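Fructose transport system repressor FruR (Pseudomonas putida, PDB 3O74) probably binds specific DNA sites as a LacI-family transcriptional regulator, with fructose 1-phosphate as its preferred effector. Local coordinates at residues R31-L36 / A248-R253; R168-L173 / Q193-T198; H234-A239 / H259-T264. One frame throughout, in Å; residues are numbered along the deposited sequence.

Interaction 1 (R31-L36 / A248-R253); sequences RGYQLL and AIEEKR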
loop_
_atom_site.group_PDB
_atom_site.type_symbol
_atom_site.label_atom_id
_atom_site.label_comp_id
_atom_site.label_asym_id
_atom_site.label_seq_id
_atom_site.Cartn_x
_atom_site.Cartn_y
_atom_site.Cartn_z
ATOM N N ARG B 31 10.067 8.913 -19.484
ATOM C CA ARG B 31 11.443 9.143 -19.909
ATOM C C ARG B 31 12.041 7.949 -20.645
ATOM O O ARG B 31 13.181 8.007 -21.106
ATOM C CB ARG B 31 12.316 9.523 -18.711
ATOM C CG ARG B 31 12.025 10.910 -18.179
ATOM C CD ARG B 31 12.304 11.968 -19.240
ATOM N NE ARG B 31 13.728 12.068 -19.545
ATOM C CZ ARG B 31 14.567 12.890 -18.921
ATOM N NH1 ARG B 31 14.117 13.686 -17.959
ATOM N NH2 ARG B 31 15.850 12.918 -19.254
ATOM N N GLY B 32 11.271 6.870 -20.752
ATOM C CA GLY B 32 11.723 5.684 -21.458
ATOM C C GLY B 32 12.406 4.658 -20.569
ATOM O O GLY B 32 13.133 3.793 -21.063
ATOM N N TYR B 33 12.182 4.754 -19.259
ATOM C CA TYR B 33 12.753 3.800 -18.311
ATOM C C TYR B 33 11.662 2.959 -17.654
ATOM O O TYR B 33 10.558 3.447 -17.418
ATOM C CB TYR B 33 13.539 4.531 -17.219
ATOM C CG TYR B 33 14.783 5.221 -17.709
ATOM C CD1 TYR B 33 16.031 4.631 -17.566
ATOM C CD2 TYR B 33 14.712 6.465 -18.322
ATOM C CE1 TYR B 33 17.178 5.263 -18.019
ATOM C CE2 TYR B 33 15.851 7.102 -18.779
ATOM C CZ TYR B 33 17.079 6.498 -18.626
ATOM O OH TYR B 33 18.210 7.134 -19.080
ATOM N N GLN B 34 11.978 1.701 -17.356
ATOM C CA GLN B 34 11.087 0.847 -16.573
ATOM C C GLN B 34 11.589 0.788 -15.131
ATOM O O GLN B 34 12.789 0.851 -14.883
ATOM C CB GLN B 34 11.021 -0.561 -17.167
ATOM C CG GLN B 34 10.665 -0.611 -18.650
ATOM C CD GLN B 34 9.235 -0.188 -18.928
ATOM O OE1 GLN B 34 8.955 0.484 -19.920
ATOM N NE2 GLN B 34 8.320 -0.580 -18.048
ATOM N N LEU B 35 10.670 0.669 -14.181
ATOM C CA LEU B 35 11.047 0.564 -12.778
ATOM C C LEU B 35 10.829 -0.849 -12.240
ATOM O O LEU B 35 9.748 -1.414 -12.381
ATOM C CB LEU B 35 10.258 1.570 -11.935
ATOM C CG LEU B 35 10.637 1.678 -10.454
ATOM C CD1 LEU B 35 11.998 2.348 -10.289
ATOM C CD2 LEU B 35 9.574 2.429 -9.664
ATOM N N LEU B 36 11.864 -1.416 -11.627
ATOM C CA LEU B 36 11.733 -2.690 -10.937
ATOM C C LEU B 36 11.804 -2.457 -9.436
ATOM O O LEU B 36 12.734 -1.825 -8.931
ATOM C CB LEU B 36 12.812 -3.674 -11.377
ATOM C CG LEU B 36 12.762 -4.119 -12.840
ATOM C CD1 LEU B 36 13.974 -4.975 -13.173
ATOM C CD2 LEU B 36 11.470 -4.867 -13.137
ATOM N N ALA B 248 22.450 11.844 -13.424
ATOM C CA ALA B 248 23.611 10.985 -13.226
ATOM C C ALA B 248 23.789 10.028 -14.405
ATOM O O ALA B 248 24.912 9.739 -14.825
ATOM C CB ALA B 248 23.474 10.208 -11.933
ATOM N N ILE B 249 22.677 9.532 -14.936
ATOM C CA ILE B 249 22.732 8.591 -16.051
ATOM C C ILE B 249 23.037 9.271 -17.385
ATOM O O ILE B 249 23.917 8.835 -18.132
ATOM C CB ILE B 249 21.414 7.801 -16.187
ATOM C CG1 ILE B 249 21.203 6.911 -14.964
ATOM C CG2 ILE B 249 21.427 6.966 -17.466
ATOM C CD1 ILE B 249 19.804 6.345 -14.853
ATOM N N GLU B 250 22.308 10.341 -17.679
ATOM C CA GLU B 250 22.368 10.957 -18.999
ATOM C C GLU B 250 23.369 12.108 -19.117
ATOM O O GLU B 250 23.904 12.353 -20.195
ATOM C CB GLU B 250 20.967 11.385 -19.443
ATOM C CG GLU B 250 19.971 10.223 -19.429
ATOM C CD GLU B 250 18.596 10.601 -19.943
ATOM O OE1 GLU B 250 18.326 11.811 -20.083
ATOM O OE2 GLU B 250 17.779 9.688 -20.201
ATOM N N GLU B 251 23.629 12.803 -18.014
ATOM C CA GLU B 251 24.573 13.920 -18.033
ATOM C C GLU B 251 25.810 13.641 -17.191
ATOM O O GLU B 251 26.723 14.461 -17.132
ATOM C CB GLU B 251 23.898 15.206 -17.558
ATOM C CG GLU B 251 22.715 15.621 -18.409
ATOM C CD GLU B 251 22.024 16.854 -17.871
ATOM O OE1 GLU B 251 22.704 17.685 -17.233
ATOM O OE2 GLU B 251 20.801 16.991 -18.083
ATOM N N LYS B 252 25.833 12.486 -16.537
ATOM C CA LYS B 252 26.947 12.109 -15.676
ATOM C C LYS B 252 27.157 13.119 -14.545
ATOM O O LYS B 252 28.252 13.227 -13.989
ATOM C CB LYS B 252 28.223 11.919 -16.499
ATOM C CG LYS B 252 28.195 10.687 -17.394
ATOM C CD LYS B 252 28.860 10.955 -18.732
ATOM C CE LYS B 252 28.015 11.889 -19.590
ATOM N NZ LYS B 252 28.720 12.289 -20.841
ATOM N N ARG B 253 26.098 13.860 -14.225
ATOM C CA ARG B 253 26.089 14.757 -13.074
ATOM C C ARG B 253 25.639 14.015 -11.821
ATOM O O ARG B 253 24.577 13.391 -11.810
ATOM C CB ARG B 253 25.139 15.929 -13.316
ATOM C CG ARG B 253 25.686 17.025 -14.207
ATOM C CD ARG B 253 24.635 18.105 -14.438
ATOM N NE ARG B 253 23.830 18.350 -13.242
ATOM C CZ ARG B 253 22.506 18.235 -13.198
ATOM N NH1 ARG B 253 21.834 17.887 -14.286
ATOM N NH2 ARG B 253 21.852 18.475 -12.068
HETATM O O HOH W 1 15.243 10.099 -21.174
#
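Y33 and E250 illustrate how one carboxylate can tie two chain segments together. The two side chains come from opposite directions, and the Y33 hydroxyl donates to E250 OE2 at 2.8 Å. OE2 is met on its anti side, and it lies at the edge of the ring near the ring plane, with the carboxylate turned 35° from it. The other oxygen serves R31: NH2 reaches E250 OE1 at 2.8 Å in a salt bridge whose hydrogen bond is weak because the N-H is poorly aimed (120°). The R31 chain curls at chi2 and chi3, turning NE to the same side as its own carbonyl, so that one water can bridge the two. This water gives protons to R31 O and, at 2.7 Å, to E250 OE2, and accepts from R31 NE at 3.0 Å, so OE2 receives two bonds and the R31 loop is closed on itself. I249 adds the apolar part, its CD1 lying 4.3 Å from Y33 CE1. The Y33 ring is further enclosed by L5, A28 and L246. Between the two gripping residues, G32 takes positive phi in a Schellman motif that ends helix 15-30 and lets the chain turn toward strand 34-39. The contact thus ties the return bend of a beta-alpha-beta unit to the C-terminal end of helix 234-250, within a Rossmann-like subdomain of the LacI and periplasmic binding protein fold.

Interaction 2 (R168-L173 / Q193-T198); sequences RLMQQL and QGVFDT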
loop_
_atom_site.group_PDB
_atom_site.type_symbol
_atom_site.label_atom_id
_atom_site.label_comp_id
_atom_site.label_asym_id
_atom_site.label_seq_id
_atom_site.Cartn_x
_atom_site.Cartn_y
_atom_site.Cartn_z
ATOM N N ARG B 168 2.488 -2.992 21.075
ATOM C CA ARG B 168 3.303 -3.366 22.230
ATOM C C ARG B 168 3.793 -2.145 23.002
ATOM O O ARG B 168 3.756 -2.126 24.232
ATOM C CB ARG B 168 4.502 -4.211 21.795
ATOM C CG ARG B 168 5.466 -4.550 22.925
ATOM C CD ARG B 168 6.659 -5.347 22.413
ATOM N NE ARG B 168 6.237 -6.395 21.489
ATOM C CZ ARG B 168 6.493 -6.391 20.184
ATOM N NH1 ARG B 168 7.192 -5.400 19.649
ATOM N NH2 ARG B 168 6.059 -7.384 19.416
ATOM N N LEU B 169 4.260 -1.133 22.277
ATOM C CA LEU B 169 4.779 0.083 22.903
ATOM C C LEU B 169 3.691 0.891 23.610
ATOM O O LEU B 169 3.924 1.456 24.678
ATOM C CB LEU B 169 5.500 0.954 21.875
ATOM C CG LEU B 169 6.748 0.330 21.245
ATOM C CD1 LEU B 169 7.357 1.272 20.218
ATOM C CD2 LEU B 169 7.766 -0.045 22.312
HETATM N N MSE B 170 2.506 0.951 23.012
HETATM C CA MSE B 170 1.390 1.651 23.639
HETATM C C MSE B 170 1.028 0.987 24.962
HETATM O O MSE B 170 0.762 1.667 25.950
HETATM C CB MSE B 170 0.169 1.687 22.718
HETATM C CG MSE B 170 -0.952 2.588 23.228
HETATM SE SE MSE B 170 -0.349 4.433 23.440
HETATM C CE MSE B 170 -1.998 5.233 24.096
ATOM N N GLN B 171 1.015 -0.344 24.973
ATOM C CA GLN B 171 0.736 -1.099 26.195
ATOM C C GLN B 171 1.770 -0.781 27.263
ATOM O O GLN B 171 1.427 -0.450 28.397
ATOM C CB GLN B 171 0.745 -2.603 25.921
ATOM C CG GLN B 171 -0.599 -3.183 25.547
ATOM C CD GLN B 171 -1.608 -3.105 26.678
ATOM O OE1 GLN B 171 -1.254 -2.887 27.839
ATOM N NE2 GLN B 171 -2.876 -3.288 26.340
ATOM N N GLN B 172 3.039 -0.889 26.885
ATOM C CA GLN B 172 4.146 -0.631 27.796
ATOM C C GLN B 172 4.046 0.783 28.356
ATOM O O GLN B 172 4.313 1.014 29.533
ATOM C CB GLN B 172 5.475 -0.834 27.062
ATOM C CG GLN B 172 6.725 -0.606 27.894
ATOM C CD GLN B 172 7.997 -0.855 27.098
ATOM O OE1 GLN B 172 9.045 -0.271 27.378
ATOM N NE2 GLN B 172 7.907 -1.723 26.094
ATOM N N LEU B 173 3.649 1.722 27.506
ATOM C CA LEU B 173 3.467 3.111 27.911
ATOM C C LEU B 173 2.344 3.248 28.933
ATOM O O LEU B 173 2.521 3.847 29.997
ATOM C CB LEU B 173 3.158 3.979 26.691
ATOM C CG LEU B 173 2.879 5.456 26.972
ATOM C CD1 LEU B 173 4.064 6.090 27.687
ATOM C CD2 LEU B 173 2.561 6.205 25.686
ATOM N N GLN B 193 -1.348 2.657 14.045
ATOM C CA GLN B 193 -2.316 1.579 13.876
ATOM C C GLN B 193 -2.302 0.638 15.069
ATOM O O GLN B 193 -3.350 0.162 15.511
ATOM C CB GLN B 193 -2.023 0.788 12.604
ATOM C CG GLN B 193 -2.253 1.551 11.323
ATOM C CD GLN B 193 -2.075 0.670 10.106
ATOM O OE1 GLN B 193 -2.776 -0.326 9.943
ATOM N NE2 GLN B 193 -1.130 1.028 9.251
ATOM N N GLY B 194 -1.106 0.363 15.581
ATOM C CA GLY B 194 -0.961 -0.477 16.754
ATOM C C GLY B 194 -1.527 0.224 17.971
ATOM O O GLY B 194 -2.151 -0.400 18.830
ATOM N N VAL B 195 -1.303 1.533 18.040
ATOM C CA VAL B 195 -1.861 2.348 19.108
ATOM C C VAL B 195 -3.384 2.210 19.116
ATOM O O VAL B 195 -3.989 2.030 20.169
ATOM C CB VAL B 195 -1.468 3.828 18.951
ATOM C CG1 VAL B 195 -2.356 4.708 19.811
ATOM C CG2 VAL B 195 0.010 4.035 19.297
ATOM N N PHE B 196 -3.997 2.283 17.939
ATOM C CA PHE B 196 -5.445 2.146 17.834
ATOM C C PHE B 196 -5.917 0.780 18.316
ATOM O O PHE B 196 -6.998 0.658 18.889
ATOM C CB PHE B 196 -5.917 2.377 16.394
ATOM C CG PHE B 196 -5.844 3.811 15.950
ATOM C CD1 PHE B 196 -5.862 4.840 16.880
ATOM C CD2 PHE B 196 -5.767 4.133 14.605
ATOM C CE1 PHE B 196 -5.797 6.169 16.479
ATOM C CE2 PHE B 196 -5.705 5.460 14.194
ATOM C CZ PHE B 196 -5.721 6.479 15.135
ATOM N N ASP B 197 -5.116 -0.252 18.070
ATOM C CA ASP B 197 -5.460 -1.592 18.540
ATOM C C ASP B 197 -5.514 -1.619 20.056
ATOM O O ASP B 197 -6.426 -2.201 20.655
ATOM C CB ASP B 197 -4.444 -2.620 18.052
ATOM C CG ASP B 197 -4.581 -2.923 16.579
ATOM O OD1 ASP B 197 -5.712 -2.842 16.055
ATOM O OD2 ASP B 197 -3.553 -3.240 15.944
ATOM N N THR B 198 -4.527 -0.986 20.676
ATOM C CA THR B 198 -4.451 -0.950 22.127
ATOM C C THR B 198 -5.631 -0.171 22.691
ATOM O O THR B 198 -6.285 -0.616 23.630
ATOM C CB THR B 198 -3.126 -0.331 22.603
ATOM O OG1 THR B 198 -2.038 -1.151 22.158
ATOM C CG2 THR B 198 -3.095 -0.240 24.116
#
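M170, a selenomethionine, lays its side chain across T198 and V195 of the facing helix. Its CB rests 3.6 Å from T198 OG1, while CG sits 3.7 Å from T198 CG2, so the threonine offers both of its branches to the first two carbons of the chain. Beyond CG the course changes: with CG anti to the backbone N and a bend at chi2 (59°), the selenium turns off T198 toward V195. There SE lies 4.2 Å from V195 CG1 and equally far from V195 CG2, set against the two methyls together. On the other flank of T198, Q171 curls back at chi2, and its NE2 comes to 3.8 Å from T198 CG2, a van der Waals touch at the more exposed side of the contact. No hydrogen bond joins the segments. T198 OG1 has two carbonyl oxygens within weak bonding distance, G194 O of its own helix at 3.4 Å and Q167 O of the facing one. The axes of the two short segments approach to 8.3 Å, and the M170 and V195 CA atoms are 5.6 Å apart. Underneath, M170 and V195 both touch I126 of strand 122-128. The crossing angle of -52° is consistent with the ridges-into-grooves class in which both ridges are formed by residues four apart. The contact joins the successive helices 163-177 and 189-201, linked through strand 183-186, on one face of the parallel sheet, as in Rossmann-like alpha/beta subdomains.

Interaction 3 (H234-A239 / H259-T264); sequences HGQIAA and HAVGRT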
loop_
_atom_site.group_PDB
_atom_site.type_symbol
_atom_site.label_atom_id
_atom_site.label_comp_id
_atom_site.label_asym_id
_atom_site.label_seq_id
_atom_site.Cartn_x
_atom_site.Cartn_y
_atom_site.Cartn_z
ATOM N N HIS B 234 4.620 13.172 -1.727
ATOM C CA HIS B 234 5.161 12.024 -2.451
ATOM C C HIS B 234 5.511 12.345 -3.899
ATOM O O HIS B 234 6.515 11.864 -4.427
ATOM C CB HIS B 234 4.171 10.855 -2.424
ATOM C CG HIS B 234 3.610 10.560 -1.067
ATOM N ND1 HIS B 234 4.222 9.701 -0.177
ATOM C CD2 HIS B 234 2.488 11.000 -0.455
ATOM C CE1 HIS B 234 3.501 9.631 0.926
ATOM N NE2 HIS B 234 2.444 10.409 0.787
ATOM N N GLY B 235 4.672 13.148 -4.541
ATOM C CA GLY B 235 4.891 13.520 -5.924
ATOM C C GLY B 235 6.195 14.269 -6.106
ATOM O O GLY B 235 6.948 13.997 -7.040
ATOM N N GLN B 236 6.469 15.212 -5.209
ATOM C CA GLN B 236 7.682 16.022 -5.298
ATOM C C GLN B 236 8.928 15.209 -4.943
ATOM O O GLN B 236 9.982 15.371 -5.560
ATOM C CB GLN B 236 7.566 17.269 -4.412
ATOM C CG GLN B 236 8.723 18.246 -4.558
ATOM C CD GLN B 236 8.510 19.537 -3.782
ATOM O OE1 GLN B 236 9.464 20.249 -3.465
ATOM N NE2 GLN B 236 7.254 19.844 -3.476
ATOM N N ILE B 237 8.807 14.330 -3.952
ATOM C CA ILE B 237 9.899 13.429 -3.596
ATOM C C ILE B 237 10.340 12.628 -4.820
ATOM O O ILE B 237 11.521 12.592 -5.166
ATOM C CB ILE B 237 9.467 12.427 -2.492
ATOM C CG1 ILE B 237 9.106 13.157 -1.197
ATOM C CG2 ILE B 237 10.563 11.389 -2.249
ATOM C CD1 ILE B 237 10.259 13.880 -0.573
ATOM N N ALA B 238 9.377 11.983 -5.472
ATOM C CA ALA B 238 9.663 11.135 -6.624
ATOM C C ALA B 238 10.230 11.926 -7.796
ATOM O O ALA B 238 11.178 11.488 -8.454
ATOM C CB ALA B 238 8.404 10.384 -7.049
ATOM N N ALA B 239 9.648 13.092 -8.056
ATOM C CA ALA B 239 10.077 13.926 -9.170
ATOM C C ALA B 239 11.516 14.396 -8.988
ATOM O O ALA B 239 12.292 14.427 -9.939
ATOM C CB ALA B 239 9.143 15.116 -9.336
ATOM N N HIS B 259 18.474 16.441 -0.245
ATOM C CA HIS B 259 17.424 17.331 -0.729
ATOM C C HIS B 259 16.172 17.092 0.099
ATOM O O HIS B 259 15.578 16.019 0.040
ATOM C CB HIS B 259 17.127 17.073 -2.206
ATOM C CG HIS B 259 18.307 17.282 -3.104
ATOM N ND1 HIS B 259 19.344 16.383 -3.181
ATOM C CD2 HIS B 259 18.609 18.291 -3.955
ATOM C CE1 HIS B 259 20.243 16.830 -4.046
ATOM N NE2 HIS B 259 19.823 17.978 -4.527
ATOM N N ALA B 260 15.781 18.091 0.882
ATOM C CA ALA B 260 14.664 17.939 1.803
ATOM C C ALA B 260 13.391 18.580 1.271
ATOM O O ALA B 260 13.403 19.722 0.829
ATOM C CB ALA B 260 15.020 18.514 3.172
ATOM N N VAL B 261 12.294 17.833 1.328
ATOM C CA VAL B 261 10.992 18.345 0.919
ATOM C C VAL B 261 10.090 18.477 2.135
ATOM O O VAL B 261 9.975 17.545 2.934
ATOM C CB VAL B 261 10.324 17.412 -0.101
ATOM C CG1 VAL B 261 8.956 17.953 -0.516
ATOM C CG2 VAL B 261 11.219 17.216 -1.306
ATOM N N GLY B 262 9.446 19.632 2.274
ATOM C CA GLY B 262 8.556 19.868 3.398
ATOM C C GLY B 262 7.381 18.905 3.419
ATOM O O GLY B 262 6.902 18.466 2.371
ATOM N N ARG B 263 6.922 18.566 4.618
ATOM C CA ARG B 263 5.695 17.799 4.776
ATOM C C ARG B 263 4.501 18.748 4.863
ATOM O O ARG B 263 4.645 19.898 5.272
ATOM C CB ARG B 263 5.766 16.926 6.030
ATOM C CG ARG B 263 6.735 15.756 5.920
ATOM C CD ARG B 263 6.713 14.876 7.165
ATOM N NE ARG B 263 7.567 13.703 6.999
ATOM C CZ ARG B 263 7.123 12.491 6.679
ATOM N NH1 ARG B 263 5.826 12.282 6.505
ATOM N NH2 ARG B 263 7.976 11.484 6.542
ATOM N N THR B 264 3.322 18.271 4.474
ATOM C CA THR B 264 2.112 19.075 4.605
ATOM C C THR B 264 1.416 18.769 5.929
ATOM O O THR B 264 1.317 17.610 6.336
ATOM C CB THR B 264 1.150 18.865 3.425
ATOM O OG1 THR B 264 0.826 17.475 3.307
ATOM C CG2 THR B 264 1.798 19.340 2.131
#
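In the two-subdomain fold of the LacI and periplasmic binding protein family, helix 234-250 leads back to the sheet through strand 257-266, and the start of this helix packs on that strand through V261, which points at it from the strand. Apolar contact comes first. I237 sends its terminal methyl to V261: chi2 of -64° folds CD1 over so that it lies 3.5 Å from V261 CG2 and nearly as close to V261 CB. I237 also touches V100 and S102 of strand 98-102, the parallel neighbour with which V261 makes backbone hydrogen bonds, so the isoleucine spans two adjacent strands. Polar links lie beside this contact, not within it, for no hydrogen bond joins the two segments. Q233, just before the helix, donates to G262 O, and R263 forms a salt bridge with D104. The third kind is amide against methyl. Q236 is extended, its CG anti to the backbone N (chi1 -174°), and it reaches over V261 until its flat head group lies against the valine. V261 CG1 sits squarely over the amide plane, 3.7 Å from Q236 CD and 3.8 Å from Q236 OE1.

Overall arrangement
The three contacts sample both halves of a chain that folds as two linked alpha/beta subdomains. Interactions 1 and 3 share helix 234-250, one near its end and the other at its start; their centres lie 19 Å apart on the same side of the chain's centre, and their segments alternate along the sequence. Interaction 2 belongs to the opposite half, its centre 43 Å from interaction 1 and 29 Å from interaction 3, yet it is nested in the long loop that interaction 1 closes. None of the contacts touch. Interactions 1 and 2 both have segments meeting the second subunit, so that subunit is met near both contacts, whereas none of its residues touches the segments of interaction 3.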